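Local atomic coordinates of methylase yhhF (Escherichia coli, PDB entry 2FPO), a protein that methylates the N2 atom of guanine 966 of 16S rRNA in the assembled 30S particle, using S-adenosyl-L-methionine as methyl donor. Residues Phe115-Val126 against Leu144-Leu155. Sequence-based numbering, arbitrary orientation.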
loop_
_atom_site.group_PDB
_atom_site.type_symbol
_atom_site.label_atom_id
_atom_site.label_comp_id
_atom_site.label_asym_id
_atom_site.label_seq_id
_atom_site.Cartn_x
_atom_site.Cartn_y
_atom_site.Cartn_z
ATOM N N PHE A 115 -12.433 -4.976 -6.900
ATOM C CA PHE A 115 -12.058 -5.618 -5.652
ATOM C C PHE A 115 -12.651 -4.972 -4.387
ATOM O O PHE A 115 -13.135 -5.677 -3.496
ATOM C CB PHE A 115 -10.544 -5.772 -5.484
ATOM C CG PHE A 115 -10.194 -6.437 -4.177
ATOM C CD1 PHE A 115 -10.373 -7.803 -4.019
ATOM C CD2 PHE A 115 -9.793 -5.681 -3.079
ATOM C CE1 PHE A 115 -10.106 -8.407 -2.788
ATOM C CE2 PHE A 115 -9.543 -6.289 -1.844
ATOM C CZ PHE A 115 -9.699 -7.648 -1.721
ATOM N N LEU A 116 -12.585 -3.642 -4.307
ATOM C CA LEU A 116 -13.023 -2.899 -3.119
ATOM C C LEU A 116 -14.529 -2.684 -3.060
ATOM O O LEU A 116 -15.060 -2.298 -2.013
ATOM C CB LEU A 116 -12.268 -1.550 -2.997
ATOM C CG LEU A 116 -10.728 -1.646 -2.925
ATOM C CD1 LEU A 116 -10.115 -0.285 -3.083
ATOM C CD2 LEU A 116 -10.303 -2.345 -1.591
ATOM N N ALA A 117 -15.214 -2.925 -4.177
ATOM C CA ALA A 117 -16.680 -2.800 -4.248
ATOM C C ALA A 117 -17.345 -4.088 -3.794
ATOM O O ALA A 117 -18.073 -4.747 -4.573
ATOM C CB ALA A 117 -17.141 -2.408 -5.649
ATOM N N GLN A 118 -17.112 -4.417 -2.529
ATOM C CA GLN A 118 -17.746 -5.530 -1.834
ATOM C C GLN A 118 -17.572 -5.290 -0.310
ATOM O O GLN A 118 -16.803 -4.406 0.086
ATOM C CB GLN A 118 -17.070 -6.851 -2.230
ATOM C CG GLN A 118 -15.552 -6.880 -1.904
ATOM C CD GLN A 118 -14.921 -8.253 -2.062
ATOM O OE1 GLN A 118 -15.571 -9.285 -1.838
ATOM N NE2 GLN A 118 -13.634 -8.280 -2.457
ATOM N N LYS A 119 -18.267 -6.059 0.527
ATOM C CA LYS A 119 -18.046 -5.991 1.970
ATOM C C LYS A 119 -16.600 -6.362 2.287
ATOM O O LYS A 119 -16.163 -7.505 2.040
ATOM C CB LYS A 119 -18.992 -6.921 2.741
ATOM C CG LYS A 119 -18.926 -6.717 4.262
ATOM C CD LYS A 119 -20.123 -7.337 4.998
ATOM C CE LYS A 119 -19.755 -8.620 5.781
ATOM N NZ LYS A 119 -19.413 -9.797 4.911
ATOM N N GLY A 120 -15.870 -5.400 2.844
ATOM C CA GLY A 120 -14.458 -5.584 3.123
ATOM C C GLY A 120 -14.144 -6.083 4.500
ATOM O O GLY A 120 -15.036 -6.427 5.278
ATOM N N THR A 121 -12.853 -6.120 4.789
ATOM C CA THR A 121 -12.355 -6.523 6.084
ATOM C C THR A 121 -11.387 -5.434 6.582
ATOM O O THR A 121 -10.647 -4.873 5.781
ATOM C CB THR A 121 -11.720 -7.957 6.021
ATOM O OG1 THR A 121 -11.501 -8.413 7.351
ATOM C CG2 THR A 121 -10.393 -7.991 5.240
ATOM N N PRO A 122 -11.456 -5.061 7.880
ATOM C CA PRO A 122 -10.660 -3.901 8.308
ATOM C C PRO A 122 -9.130 -4.098 8.334
ATOM O O PRO A 122 -8.614 -5.137 8.780
ATOM C CB PRO A 122 -11.196 -3.602 9.711
ATOM C CG PRO A 122 -11.731 -4.936 10.193
ATOM C CD PRO A 122 -12.296 -5.594 8.966
ATOM N N HIS A 123 -8.423 -3.084 7.845
ATOM C CA HIS A 123 -6.959 -3.058 7.861
ATOM C C HIS A 123 -6.450 -1.838 8.623
ATOM O O HIS A 123 -7.045 -0.749 8.562
ATOM C CB HIS A 123 -6.395 -3.041 6.433
ATOM C CG HIS A 123 -6.671 -4.288 5.654
ATOM N ND1 HIS A 123 -7.890 -4.542 5.056
ATOM C CD2 HIS A 123 -5.895 -5.376 5.414
ATOM C CE1 HIS A 123 -7.836 -5.720 4.450
ATOM N NE2 HIS A 123 -6.646 -6.256 4.671
ATOM N N ASN A 124 -5.326 -2.037 9.306
ATOM C CA ASN A 124 -4.615 -1.007 10.039
ATOM C C ASN A 124 -3.835 -0.040 9.124
ATOM O O ASN A 124 -3.691 1.161 9.447
ATOM C CB ASN A 124 -3.622 -1.686 11.000
ATOM C CG ASN A 124 -4.292 -2.692 11.907
ATOM O OD1 ASN A 124 -5.052 -2.323 12.821
ATOM N ND2 ASN A 124 -4.033 -3.975 11.661
ATOM N N ILE A 125 -3.324 -0.572 8.012
ATOM C CA ILE A 125 -2.487 0.189 7.069
ATOM C C ILE A 125 -2.881 -0.107 5.630
ATOM O O ILE A 125 -2.885 -1.267 5.197
ATOM C CB ILE A 125 -0.955 -0.134 7.278
ATOM C CG1 ILE A 125 -0.505 0.200 8.718
ATOM C CG2 ILE A 125 -0.058 0.514 6.192
ATOM C CD1 ILE A 125 0.979 -0.076 9.016
ATOM N N VAL A 126 -3.170 0.934 4.871
ATOM C CA VAL A 126 -3.521 0.774 3.441
ATOM C C VAL A 126 -2.642 1.652 2.573
ATOM O O VAL A 126 -2.400 2.832 2.900
ATOM C CB VAL A 126 -5.038 1.060 3.159
ATOM C CG1 VAL A 126 -5.423 0.834 1.675
ATOM C CG2 VAL A 126 -5.927 0.223 4.063
ATOM N N LEU A 144 -12.697 2.419 0.050
ATOM C CA LEU A 144 -12.039 2.012 1.312
ATOM C C LEU A 144 -12.867 2.407 2.515
ATOM O O LEU A 144 -13.163 1.595 3.393
ATOM C CB LEU A 144 -10.593 2.578 1.427
ATOM C CG LEU A 144 -9.538 1.985 0.480
ATOM C CD1 LEU A 144 -8.228 2.803 0.602
ATOM C CD2 LEU A 144 -9.317 0.486 0.849
ATOM N N GLU A 145 -13.258 3.670 2.552
ATOM C CA GLU A 145 -14.104 4.187 3.634
ATOM C C GLU A 145 -15.524 3.583 3.686
ATOM O O GLU A 145 -16.064 3.403 4.763
ATOM C CB GLU A 145 -14.193 5.710 3.539
ATOM C CG GLU A 145 -15.058 6.411 4.616
ATOM C CD GLU A 145 -14.582 6.139 6.034
ATOM O OE1 GLU A 145 -13.352 6.048 6.249
ATOM O OE2 GLU A 145 -15.448 6.029 6.942
ATOM N N ASP A 146 -16.140 3.317 2.531
ATOM C CA ASP A 146 -17.564 2.961 2.507
ATOM C C ASP A 146 -17.812 1.471 2.687
ATOM O O ASP A 146 -18.889 1.081 3.102
ATOM C CB ASP A 146 -18.235 3.397 1.212
ATOM C CG ASP A 146 -18.266 4.889 1.035
ATOM O OD1 ASP A 146 -18.020 5.649 2.001
ATOM O OD2 ASP A 146 -18.528 5.310 -0.103
ATOM N N ASN A 147 -16.818 0.646 2.377
ATOM C CA ASN A 147 -17.016 -0.793 2.351
ATOM C C ASN A 147 -16.316 -1.581 3.476
ATOM O O ASN A 147 -16.185 -2.796 3.396
ATOM C CB ASN A 147 -16.691 -1.334 0.941
ATOM C CG ASN A 147 -17.685 -0.828 -0.099
ATOM O OD1 ASN A 147 -18.809 -0.491 0.240
ATOM N ND2 ASN A 147 -17.272 -0.755 -1.348
ATOM N N GLY A 148 -15.900 -0.883 4.534
ATOM C CA GLY A 148 -15.383 -1.549 5.725
ATOM C C GLY A 148 -13.953 -2.041 5.617
ATOM O O GLY A 148 -13.539 -2.935 6.360
ATOM N N TRP A 149 -13.166 -1.444 4.720
ATOM C CA TRP A 149 -11.778 -1.870 4.563
ATOM C C TRP A 149 -10.812 -1.316 5.635
ATOM O O TRP A 149 -9.634 -1.669 5.669
ATOM C CB TRP A 149 -11.290 -1.469 3.152
ATOM C CG TRP A 149 -12.038 -2.229 2.059
ATOM C CD1 TRP A 149 -13.049 -1.767 1.278
ATOM C CD2 TRP A 149 -11.828 -3.608 1.684
ATOM N NE1 TRP A 149 -13.471 -2.761 0.396
ATOM C CE2 TRP A 149 -12.759 -3.907 0.650
ATOM C CE3 TRP A 149 -10.945 -4.624 2.134
ATOM C CZ2 TRP A 149 -12.823 -5.162 0.033
ATOM C CZ3 TRP A 149 -11.029 -5.901 1.533
ATOM C CH2 TRP A 149 -11.950 -6.148 0.494
ATOM N N LEU A 150 -11.297 -0.409 6.470
ATOM C CA LEU A 150 -10.410 0.348 7.368
ATOM C C LEU A 150 -10.748 -0.023 8.795
ATOM O O LEU A 150 -11.911 -0.088 9.136
ATOM C CB LEU A 150 -10.569 1.878 7.152
ATOM C CG LEU A 150 -10.312 2.416 5.729
ATOM C CD1 LEU A 150 -10.444 3.924 5.677
ATOM C CD2 LEU A 150 -8.922 2.036 5.303
ATOM N N ALA A 151 -9.725 -0.289 9.603
ATOM C CA ALA A 151 -9.885 -0.454 11.035
ATOM C C ALA A 151 -10.191 0.919 11.594
ATOM O O ALA A 151 -9.931 1.937 10.943
ATOM C CB ALA A 151 -8.620 -1.042 11.678
ATOM N N ASP A 152 -10.798 0.917 12.776
ATOM C CA ASP A 152 -11.141 2.120 13.528
ATOM C C ASP A 152 -10.183 3.303 13.393
ATOM O O ASP A 152 -10.667 4.416 13.126
ATOM C CB ASP A 152 -11.403 1.783 15.012
ATOM C CG ASP A 152 -12.713 1.019 15.210
ATOM O OD1 ASP A 152 -13.460 0.870 14.214
ATOM O OD2 ASP A 152 -13.005 0.564 16.344
ATOM N N GLU A 153 -8.867 3.085 13.562
ATOM C CA GLU A 153 -7.899 4.180 13.441
ATOM C C GLU A 153 -6.847 3.956 12.358
ATOM O O GLU A 153 -5.655 4.138 12.589
ATOM C CB GLU A 153 -7.188 4.455 14.769
ATOM C CG GLU A 153 -8.075 5.035 15.876
ATOM C CD GLU A 153 -7.242 5.617 17.011
ATOM O OE1 GLU A 153 -7.800 6.392 17.808
ATOM O OE2 GLU A 153 -6.023 5.316 17.085
ATOM N N ALA A 154 -7.288 3.576 11.175
ATOM C CA ALA A 154 -6.380 3.191 10.101
ATOM C C ALA A 154 -5.504 4.344 9.556
ATOM O O ALA A 154 -5.862 5.527 9.652
ATOM C CB ALA A 154 -7.188 2.530 8.985
ATOM N N LEU A 155 -4.357 3.965 8.996
ATOM C CA LEU A 155 -3.458 4.864 8.273
ATOM C C LEU A 155 -3.528 4.508 6.815
ATOM O O LEU A 155 -3.448 3.329 6.467
ATOM C CB LEU A 155 -2.021 4.703 8.785
ATOM C CG LEU A 155 -1.922 5.157 10.238
ATOM C CD1 LEU A 155 -0.711 4.558 10.946
ATOM C CD2 LEU A 155 -1.956 6.699 10.313
#
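H123 pairs in parallel with L150 of the short strand 150-151, and I125 of strand 123-128 with L155 of its neighbour 154-161, in the central sheet of a Rossmann-like methyltransferase fold; helix 137-146 makes the crossover between them. H123 N bonds to W149 O and A151 N to H123 O (2.9 Å). Beyond the corner at D152 and E153 the pairing resumes, L155 N giving to N124 O and V126 N to L155 O. In the loops that follow the two helices, G120 N hydrogen-bonds to N147 O at 2.7 Å.

The W149 indole is clamped between G120 CA, 3.4 Å from the centroid of its six-membered ring, and L116 CD2, over the opposite face of the five-membered ring. F115 CE2 approaches W149 CH2 obliquely, the phenyl and six-membered indole ring at 38°. With chi1 at -66°, W149 CG lies anti to its carbonyl carbon and the indole reaches back to helix 112-116. L116 O, close to the indole plane, accepts from W149 NE1 (2.9 Å) and also from N147 ND2 (2.8 Å). Replacing the indole by an alanine here is likely to open a gap between L116 and G120 and deprive L116 O of its indole N-H. V126 CG1 and L144 CD1 touch tip to tip at 3.6 Å.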